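Triosephosphate isomerase (Toxoplasma gondii, PDB 5UPR) probably interconverts D-glyceraldehyde 3-phosphate and dihydroxyacetone phosphate in glycolysis and gluconeogenesis, as a homodimeric TIM-barrel isomerase. Local coordinates at residues 74-79 and 127-132; 104-109 and 115-120; 156-161 and 203-208; 163-166 and 170-173. All coordinates share one frame; numbering follows the deposited sequence.

Contact 1: residues 74-79 and 127-132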
# COMPACT_ATOMS: atom_id res chain seq x y z
N THR A 74 6.96 6.14 -4.16
CA THR A 74 8.04 7.00 -4.53
C THR A 74 9.25 6.22 -5.06
O THR A 74 10.08 6.76 -5.76
CB THR A 74 8.57 7.87 -3.36
OG1 THR A 74 8.92 7.03 -2.26
CG2 THR A 74 7.55 8.81 -2.93
N GLN A 75 9.36 4.97 -4.64
CA GLN A 75 10.50 4.10 -5.00
C GLN A 75 10.12 3.43 -6.32
O GLN A 75 9.13 2.69 -6.38
CB GLN A 75 10.77 3.08 -3.91
CG GLN A 75 10.89 3.72 -2.53
CD GLN A 75 11.96 4.78 -2.48
OE1 GLN A 75 13.13 4.44 -2.53
NE2 GLN A 75 11.57 6.03 -2.38
N GLN A 76 10.89 3.72 -7.36
CA GLN A 76 10.44 3.43 -8.71
C GLN A 76 10.51 1.97 -9.13
O GLN A 76 9.66 1.51 -9.86
CB GLN A 76 11.29 4.28 -9.71
CG GLN A 76 10.88 4.06 -11.14
CD GLN A 76 11.53 5.03 -12.12
OE1 GLN A 76 11.73 6.21 -11.81
NE2 GLN A 76 11.81 4.53 -13.32
N ALA A 77 11.52 1.25 -8.68
CA ALA A 77 11.87 -0.06 -9.24
C ALA A 77 11.68 -1.15 -8.13
O ALA A 77 10.93 -0.94 -7.23
CB ALA A 77 13.29 -0.03 -9.72
N TYR A 78 12.32 -2.30 -8.25
CA TYR A 78 12.28 -3.35 -7.21
C TYR A 78 13.44 -3.10 -6.20
O TYR A 78 14.49 -2.60 -6.54
CB TYR A 78 12.48 -4.76 -7.84
CG TYR A 78 11.38 -5.15 -8.84
CD1 TYR A 78 10.10 -5.34 -8.41
CD2 TYR A 78 11.64 -5.35 -10.19
CE1 TYR A 78 9.09 -5.75 -9.26
CE2 TYR A 78 10.62 -5.75 -11.09
CZ TYR A 78 9.33 -5.89 -10.62
OH TYR A 78 8.26 -6.27 -11.40
N GLY A 79 13.19 -3.45 -4.96
CA GLY A 79 14.19 -3.44 -3.92
C GLY A 79 13.62 -3.48 -2.52
O GLY A 79 12.50 -3.96 -2.30
N ALA A 127 5.99 6.80 -11.75
CA ALA A 127 4.94 6.05 -12.43
C ALA A 127 5.02 6.21 -13.95
O ALA A 127 4.99 5.24 -14.73
CB ALA A 127 3.59 6.47 -11.90
N LEU A 128 5.12 7.48 -14.38
CA LEU A 128 5.22 7.77 -15.82
C LEU A 128 6.49 7.21 -16.42
O LEU A 128 6.46 6.66 -17.54
CB LEU A 128 5.14 9.28 -16.05
CG LEU A 128 3.87 10.02 -15.68
CD1 LEU A 128 4.10 11.53 -15.86
CD2 LEU A 128 2.69 9.46 -16.49
N ASN A 129 7.62 7.32 -15.71
CA ASN A 129 8.89 6.69 -16.16
C ASN A 129 8.72 5.20 -16.42
O ASN A 129 9.39 4.69 -17.25
CB ASN A 129 10.02 6.81 -15.15
CG ASN A 129 10.62 8.22 -15.03
OD1 ASN A 129 10.37 9.13 -15.87
ND2 ASN A 129 11.44 8.39 -13.97
N GLU A 130 7.87 4.49 -15.68
CA GLU A 130 7.67 3.05 -15.90
C GLU A 130 6.50 2.73 -16.83
O GLU A 130 6.05 1.59 -16.85
CB GLU A 130 7.48 2.35 -14.56
CG GLU A 130 8.70 2.41 -13.67
CD GLU A 130 9.88 1.58 -14.16
OE1 GLU A 130 9.69 0.56 -14.89
OE2 GLU A 130 10.99 1.95 -13.76
N GLY A 131 6.01 3.70 -17.60
CA GLY A 131 4.94 3.43 -18.56
C GLY A 131 3.50 3.34 -18.01
O GLY A 131 2.62 2.97 -18.75
N LEU A 132 3.26 3.77 -16.77
CA LEU A 132 1.90 3.79 -16.26
C LEU A 132 1.16 5.04 -16.70
O LEU A 132 1.79 6.05 -17.03
CB LEU A 132 1.84 3.74 -14.71
CG LEU A 132 2.39 2.42 -14.10
CD1 LEU A 132 2.49 2.58 -12.61
CD2 LEU A 132 1.47 1.23 -14.47
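The terminal amide of Q76 meets N129 and E130 with its two polar atoms. Q76 NE2 donates to E130 OE2 at 2.7 Å, and the bond is nearly straight. E130 receives it on the anti side of OE2, somewhat out of the carboxylate plane. Q76 OE1 accepts from N129 ND2 at 3.1 Å. This donor stands 30° off the carbonyl plane of Q76, while the oxygen lies in the amide plane of N129. Q76 reaches across because CG is anti to the backbone N (chi1 -179°) and the chain stays extended beyond CG. E130 bends at chi2 (-69°) and brings its carboxylate back to the amide.

The tighter part is beside E130. There Q76 CG lies 3.7 Å from E130 CG and 3.4 Å from E130 OE2. The amide also rests on N129 CB. The outer end of N129 is looser and more open to solvent. N129 is exposed, and its OD1 is held by R125 from its own helix. Two bonds of different direction fix the rotation of the Q76 amide.

G131, with positive phi, is the C-prime residue of a Schellman motif. L132 N bonds A127 O and G131 N bonds L128 O. The Q76 bonds tie the loop after strand 65-69 to this C-terminal end of helix 117-129. Q76 also touches A126 of that helix, and E130 packs on K88 of helix 87-92.

Contact 2: residues 104-109 and 115-120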
# COMPACT_ATOMS: atom_id res chain seq x y z
N GLU A 104 -7.11 11.89 0.71
CA GLU A 104 -6.96 11.03 1.91
C GLU A 104 -5.47 10.69 2.17
O GLU A 104 -5.04 10.72 3.33
CB GLU A 104 -7.87 9.79 1.83
CG GLU A 104 -9.35 10.14 1.82
CD GLU A 104 -10.25 9.15 1.12
OE1 GLU A 104 -9.78 8.04 0.76
OE2 GLU A 104 -11.50 9.49 1.00
N ARG A 105 -4.68 10.48 1.12
CA ARG A 105 -3.25 10.17 1.25
C ARG A 105 -2.44 11.45 1.46
O ARG A 105 -1.41 11.38 2.12
CB ARG A 105 -2.71 9.39 0.04
CG ARG A 105 -3.44 8.05 -0.22
CD ARG A 105 -2.59 7.09 -0.98
NE ARG A 105 -1.35 6.74 -0.24
CZ ARG A 105 -1.28 5.91 0.82
NH1 ARG A 105 -2.35 5.22 1.25
NH2 ARG A 105 -0.11 5.68 1.38
N ARG A 106 -2.87 12.60 0.90
CA ARG A 106 -2.21 13.87 1.20
C ARG A 106 -2.39 14.22 2.68
O ARG A 106 -1.44 14.74 3.30
CB ARG A 106 -2.69 15.05 0.33
CG ARG A 106 -2.33 14.91 -1.15
CD ARG A 106 -3.06 15.96 -2.03
NE ARG A 106 -2.75 15.91 -3.44
CZ ARG A 106 -1.77 16.59 -4.09
NH1 ARG A 106 -0.88 17.32 -3.47
NH2 ARG A 106 -1.67 16.49 -5.40
N ALA A 107 -3.52 13.88 3.28
CA ALA A 107 -3.75 14.22 4.69
C ALA A 107 -3.02 13.26 5.63
O ALA A 107 -2.63 13.63 6.73
CB ALA A 107 -5.25 14.22 5.05
N GLY A 108 -2.89 12.01 5.23
CA GLY A 108 -2.22 11.00 6.03
C GLY A 108 -3.19 10.32 7.00
O GLY A 108 -4.32 10.71 7.13
N PHE A 109 -2.72 9.27 7.63
CA PHE A 109 -3.48 8.35 8.44
C PHE A 109 -2.90 8.10 9.81
O PHE A 109 -1.69 7.71 9.97
CB PHE A 109 -3.56 7.01 7.71
CG PHE A 109 -4.10 7.09 6.29
CD1 PHE A 109 -5.47 7.26 6.04
CD2 PHE A 109 -3.23 7.06 5.20
CE1 PHE A 109 -5.95 7.32 4.74
CE2 PHE A 109 -3.69 7.14 3.93
CZ PHE A 109 -5.08 7.27 3.68
N GLU A 115 1.29 12.75 2.31
CA GLU A 115 2.14 13.03 1.13
C GLU A 115 2.05 14.50 0.77
O GLU A 115 0.97 14.99 0.43
CB GLU A 115 1.61 12.19 -0.05
CG GLU A 115 1.64 10.70 0.20
CD GLU A 115 0.91 9.84 -0.82
OE1 GLU A 115 0.50 10.29 -1.94
OE2 GLU A 115 0.68 8.66 -0.39
N SER A 116 3.18 15.20 0.80
CA SER A 116 3.26 16.58 0.34
C SER A 116 3.10 16.70 -1.17
O SER A 116 3.13 15.67 -1.91
CB SER A 116 4.63 17.14 0.70
OG SER A 116 5.65 16.51 -0.08
N ASN A 117 2.95 17.95 -1.65
CA ASN A 117 2.92 18.20 -3.08
C ASN A 117 4.13 17.57 -3.73
O ASN A 117 4.01 17.00 -4.80
CB ASN A 117 2.96 19.71 -3.37
CG ASN A 117 1.64 20.39 -3.03
OD1 ASN A 117 0.63 19.73 -2.76
ND2 ASN A 117 1.68 21.74 -3.02
N GLN A 118 5.29 17.71 -3.08
CA GLN A 118 6.56 17.19 -3.63
C GLN A 118 6.62 15.65 -3.70
O GLN A 118 7.08 15.08 -4.67
CB GLN A 118 7.77 17.74 -2.80
CG GLN A 118 7.95 19.29 -3.02
CD GLN A 118 6.81 20.20 -2.46
OE1 GLN A 118 6.18 19.92 -1.37
NE2 GLN A 118 6.54 21.33 -3.21
N VAL A 119 6.11 14.99 -2.66
CA VAL A 119 6.04 13.51 -2.63
C VAL A 119 5.09 12.97 -3.69
O VAL A 119 5.45 11.99 -4.42
CB VAL A 119 5.71 13.01 -1.22
CG1 VAL A 119 5.29 11.54 -1.23
CG2 VAL A 119 6.89 13.26 -0.28
N VAL A 120 3.93 13.63 -3.84
CA VAL A 120 3.00 13.22 -4.90
C VAL A 120 3.69 13.34 -6.26
O VAL A 120 3.59 12.44 -7.12
CB VAL A 120 1.68 14.04 -4.85
CG1 VAL A 120 0.84 13.75 -6.10
CG2 VAL A 120 0.90 13.79 -3.55
O HOH W 1 2.86 6.69 0.88
O HOH W 2 -0.22 8.85 2.55
O HOH W 3 -0.26 17.22 -0.55
O HOH W 4 0.87 17.82 -6.03
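The nearest CA atoms, of R106 and E115, are 4.4 Å apart, E115 N donates to R105 O at 3.0 Å, and R106 CA makes a C-H...O contact with E115 O. The side chain of E115 extends beyond CG to R105. R105 bends at chi3 (62°), and R105 NE forms a salt bridge with E115 OE2 at 2.8 Å. NE comes to the syn side of this oxygen, 24° out of the carboxylate plane. Water 1 joins R105 NH2 to the same oxygen, and water 2 joins it to R105 O. K123 also pairs with E115 OE2, so several donors would probably stabilise its negative charge.

R106 runs the other way, extended from CG to NE. V120 CG2 lies 3.9 Å over the centre of the R106 guanidinium. N117 OD1 sits at the edge, 2.9 Å from R106 NH1. Water 3 links R106 NH1 to E115 O, while G101 O takes R106 NE.

R105 NE also pairs with D71, and R105 NH1 forms a salt bridge with E84 of the second subunit. S116 is the N-cap of helix 117-129, with OG accepting from V119 N. The arrangement is the loop joining the short helix 103-107 to helix 117-129, after strand 97-100 of the TIM barrel, at the dimer interface.

Contact 3: residues 156-161 and 203-208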
# COMPACT_ATOMS: atom_id res chain seq x y z
N GLU A 156 -0.34 25.58 -7.30
CA GLU A 156 0.79 25.09 -6.46
C GLU A 156 0.86 23.54 -6.53
O GLU A 156 1.95 22.96 -6.68
CB GLU A 156 0.60 25.47 -4.97
CG GLU A 156 0.74 26.91 -4.59
CD GLU A 156 0.31 27.18 -3.10
OE1 GLU A 156 -0.07 26.23 -2.32
OE2 GLU A 156 0.30 28.40 -2.69
N GLN A 157 -0.30 22.87 -6.43
CA GLN A 157 -0.32 21.43 -6.51
C GLN A 157 0.16 20.88 -7.86
O GLN A 157 0.95 19.96 -7.95
CB GLN A 157 -1.75 20.90 -6.23
CG GLN A 157 -2.15 21.08 -4.77
CD GLN A 157 -3.49 20.50 -4.48
OE1 GLN A 157 -4.42 20.59 -5.30
NE2 GLN A 157 -3.63 19.79 -3.34
N LEU A 158 -0.31 21.51 -8.93
CA LEU A 158 0.08 21.13 -10.28
C LEU A 158 1.52 21.54 -10.60
O LEU A 158 2.22 20.78 -11.25
CB LEU A 158 -0.90 21.73 -11.25
CG LEU A 158 -2.26 21.13 -11.26
CD1 LEU A 158 -3.31 22.01 -11.93
CD2 LEU A 158 -2.19 19.80 -11.98
N GLU A 159 1.95 22.72 -10.17
CA GLU A 159 3.34 23.20 -10.41
C GLU A 159 4.39 22.22 -9.77
O GLU A 159 5.39 21.99 -10.38
CB GLU A 159 3.50 24.60 -9.87
CG GLU A 159 4.92 25.19 -9.79
CD GLU A 159 5.58 25.35 -11.13
OE1 GLU A 159 4.91 25.24 -12.21
OE2 GLU A 159 6.81 25.56 -11.13
N ALA A 160 4.12 21.65 -8.57
CA ALA A 160 5.01 20.69 -8.01
C ALA A 160 5.17 19.48 -8.95
O ALA A 160 6.25 18.97 -9.14
CB ALA A 160 4.49 20.21 -6.64
N VAL A 161 4.07 19.04 -9.56
CA VAL A 161 4.11 17.95 -10.51
C VAL A 161 4.89 18.31 -11.76
O VAL A 161 5.72 17.54 -12.23
CB VAL A 161 2.73 17.39 -10.85
CG1 VAL A 161 2.86 16.22 -11.86
CG2 VAL A 161 2.06 16.86 -9.57
N ARG A 203 -7.49 23.77 -16.90
CA ARG A 203 -7.07 23.66 -18.32
C ARG A 203 -6.25 24.88 -18.76
O ARG A 203 -5.30 24.72 -19.49
CB ARG A 203 -8.27 23.39 -19.23
CG ARG A 203 -7.91 22.81 -20.60
CD ARG A 203 -9.13 22.48 -21.47
NE ARG A 203 -10.06 21.57 -20.78
CZ ARG A 203 -9.88 20.27 -20.58
NH1 ARG A 203 -8.82 19.64 -21.02
NH2 ARG A 203 -10.79 19.58 -19.90
N ASN A 204 -6.56 26.06 -18.25
CA ASN A 204 -5.78 27.28 -18.55
C ASN A 204 -4.42 27.13 -17.89
O ASN A 204 -3.44 27.58 -18.47
CB ASN A 204 -6.42 28.59 -18.07
CG ASN A 204 -7.71 28.96 -18.80
OD1 ASN A 204 -7.98 28.48 -19.90
ND2 ASN A 204 -8.54 29.80 -18.14
N TRP A 205 -4.33 26.49 -16.72
CA TRP A 205 -3.04 26.24 -16.11
C TRP A 205 -2.19 25.34 -17.02
O TRP A 205 -1.01 25.65 -17.24
CB TRP A 205 -3.15 25.63 -14.68
CG TRP A 205 -1.79 25.43 -14.05
CD1 TRP A 205 -1.08 26.34 -13.27
CD2 TRP A 205 -0.92 24.31 -14.22
NE1 TRP A 205 0.16 25.83 -12.98
CE2 TRP A 205 0.27 24.57 -13.50
CE3 TRP A 205 -1.06 23.07 -14.88
CZ2 TRP A 205 1.35 23.69 -13.53
CZ3 TRP A 205 0.05 22.17 -14.87
CH2 TRP A 205 1.19 22.48 -14.16
N LEU A 206 -2.78 24.21 -17.54
CA LEU A 206 -2.04 23.32 -18.42
C LEU A 206 -1.49 24.10 -19.62
O LEU A 206 -0.36 23.88 -20.03
CB LEU A 206 -2.88 22.15 -18.88
CG LEU A 206 -3.30 21.15 -17.81
CD1 LEU A 206 -4.43 20.25 -18.34
CD2 LEU A 206 -2.11 20.34 -17.40
N ALA A 207 -2.31 24.96 -20.20
CA ALA A 207 -1.95 25.69 -21.39
C ALA A 207 -0.76 26.63 -21.19
O ALA A 207 0.03 26.75 -22.06
CB ALA A 207 -3.15 26.48 -21.98
N GLN A 208 -0.73 27.32 -20.06
CA GLN A 208 0.34 28.32 -19.72
C GLN A 208 1.60 27.64 -19.21
O GLN A 208 2.66 28.06 -19.56
CB GLN A 208 -0.19 29.36 -18.69
CG GLN A 208 0.75 30.05 -17.67
CD GLN A 208 1.23 31.38 -18.09
OE1 GLN A 208 0.42 32.22 -18.55
NE2 GLN A 208 2.53 31.65 -17.88
O HOH W 5 2.43 27.24 -12.22
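Two outer helices of the TIM barrel, 150-164 and 192-209, meet here through a CH-pi contact. L158 CB stands over one face of the six-membered ring of W205. L158 CB is 3.5 Å from the centroid of the W205 six-membered ring and only 5° off the ring normal. The two side chains slide past each other in opposite directions. L158 CD1 passes beyond the CD2-CE3 side of the ring, 3.9 Å from W205 CE3. W205 points its indole at the other helix because CG is anti to the backbone N (chi1 -178°).

The far rim of the ring also touches backbone. W205 CH2 is 3.5 Å from L158 O, and W205 CZ2 is 3.5 Å from E159 N. The E159 side chain crosses W205 at about a right angle. Water 5 bridges them: it accepts from W205 NE1 at 2.8 Å and donates to E159 OE1 at 3.2 Å. The indole N-H is thus satisfied through water at the polar margin of the contact. E159 also forms a salt bridge with R162 of its own helix.

Toward the barrel strands, L158 packs on I138 of strand 133-138. L206 and V161 touch W171 in the loop before strand 174-178, and W205 packs on V210 just after its helix.

Contact 4: residues 163-166 and 170-173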
# COMPACT_ATOMS: atom_id res chain seq x y z
N GLN A 163 7.36 20.46 -11.94
CA GLN A 163 8.81 20.52 -11.60
C GLN A 163 9.44 19.15 -11.68
O GLN A 163 10.55 19.02 -12.13
CB GLN A 163 9.03 21.13 -10.22
CG GLN A 163 8.76 22.61 -10.24
CD GLN A 163 8.69 23.26 -8.89
OE1 GLN A 163 8.45 22.62 -7.83
NE2 GLN A 163 8.74 24.58 -8.92
N ALA A 164 8.71 18.12 -11.25
CA ALA A 164 9.16 16.74 -11.34
C ALA A 164 8.98 16.11 -12.73
O ALA A 164 9.68 15.16 -13.06
CB ALA A 164 8.43 15.91 -10.33
N VAL A 165 8.00 16.58 -13.49
CA VAL A 165 7.75 16.12 -14.84
C VAL A 165 7.75 17.36 -15.79
O VAL A 165 6.67 17.81 -16.25
CB VAL A 165 6.39 15.41 -14.92
CG1 VAL A 165 6.33 14.62 -16.22
CG2 VAL A 165 6.19 14.48 -13.74
N PRO A 166 8.93 17.93 -16.06
CA PRO A 166 8.98 19.09 -16.91
C PRO A 166 8.78 18.78 -18.42
O PRO A 166 8.57 19.69 -19.19
CB PRO A 166 10.37 19.68 -16.66
CG PRO A 166 11.22 18.47 -16.24
CD PRO A 166 10.24 17.63 -15.46
N ALA A 170 5.39 13.59 -21.49
CA ALA A 170 5.03 12.64 -20.45
C ALA A 170 3.56 12.81 -19.98
O ALA A 170 2.91 11.83 -19.55
CB ALA A 170 6.02 12.76 -19.27
N TRP A 171 3.07 14.05 -20.09
CA TRP A 171 1.74 14.40 -19.67
C TRP A 171 0.63 13.75 -20.51
O TRP A 171 -0.56 13.80 -20.09
CB TRP A 171 1.55 15.94 -19.66
CG TRP A 171 2.26 16.57 -18.50
CD1 TRP A 171 3.58 16.69 -18.35
CD2 TRP A 171 1.66 17.14 -17.35
NE1 TRP A 171 3.85 17.31 -17.16
CE2 TRP A 171 2.69 17.60 -16.53
CE3 TRP A 171 0.34 17.29 -16.92
CZ2 TRP A 171 2.47 18.22 -15.30
CZ3 TRP A 171 0.10 17.95 -15.72
CH2 TRP A 171 1.16 18.36 -14.90
N LYS A 172 0.98 13.12 -21.66
CA LYS A 172 0.01 12.33 -22.41
C LYS A 172 -0.74 11.28 -21.62
O LYS A 172 -1.92 11.00 -21.90
CB LYS A 172 0.64 11.68 -23.63
CG LYS A 172 1.62 10.54 -23.37
CD LYS A 172 2.51 10.36 -24.63
CE LYS A 172 3.13 9.01 -24.93
NZ LYS A 172 3.77 8.58 -23.70
N SER A 173 -0.10 10.71 -20.61
CA SER A 173 -0.69 9.61 -19.84
C SER A 173 -1.18 10.07 -18.46
O SER A 173 -1.30 9.23 -17.55
CB SER A 173 0.40 8.57 -19.67
OG SER A 173 0.82 8.07 -20.92
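The V165 carbonyl oxygen accepts a hydrogen bond from W171 NE1, with V165 O and W171 NE1 3.0 Å apart. The N-H...O angle is 174°, so the bond is almost straight. The oxygen lies in the plane of the indole, at its edge. Seen from the carbonyl, the donor is tilted slightly from the carbonyl plane, with a C=O...N angle of 149°. The ring therefore meets the backbone with its N-H edge and not with a face. W171 places it there with CG beside the backbone N (chi1 -74°), which swings the indole toward V165.

An apolar contact lies beside this bond. V165 CG1 faces the 170-173 segment. V165 CG1 touches A170 CB at 3.6 Å. V165 CG1 also lies 3.8 Å from W171 NE1 and 4.0 Å from W171 CD1. One branch of V165 thus packs against both residues, close beside the polar bond. V165 and W171 are buried, and A170 is partly exposed.

V165 is the first residue to leave helical angles after helix 150-164. A170 and W171 belong to a 3-10 turn that comes before strand 174-178. The contact closes this short connection on itself. V165 also packs on L128 of helix 117-129, and W171 packs on W205 and L206 of helix 192-209. R125 holds A164 O nearby.

A carbonyl that has left the helical pattern would otherwise need another donor. Here the indole N-H and the carbonyl of two buried residues pair with each other. The bond, with the packing of V165 CG1, probably helps set the orientation of the indole.

Overall arrangement
Contacts 1 and 2 share helix 117-129, one at its C-terminal end and the other at its start. Their centres are 18 Å apart, they touch where T74 meets V119, and both reach the second subunit. Contact 2 meets contact 3 where N117 CB packs on A160 CB at 3.6 Å. Contacts 3 and 4 share helix 150-164, with centres 11 Å apart. L206 CD2 lies 3.7 Å from W171 CZ3. L128 of contact 1 packs on V165 of contact 4, where the centres are 14 Å apart. The four contacts thus run round neighbouring outer parts of one TIM barrel, from the dimer interface to helix 192-209.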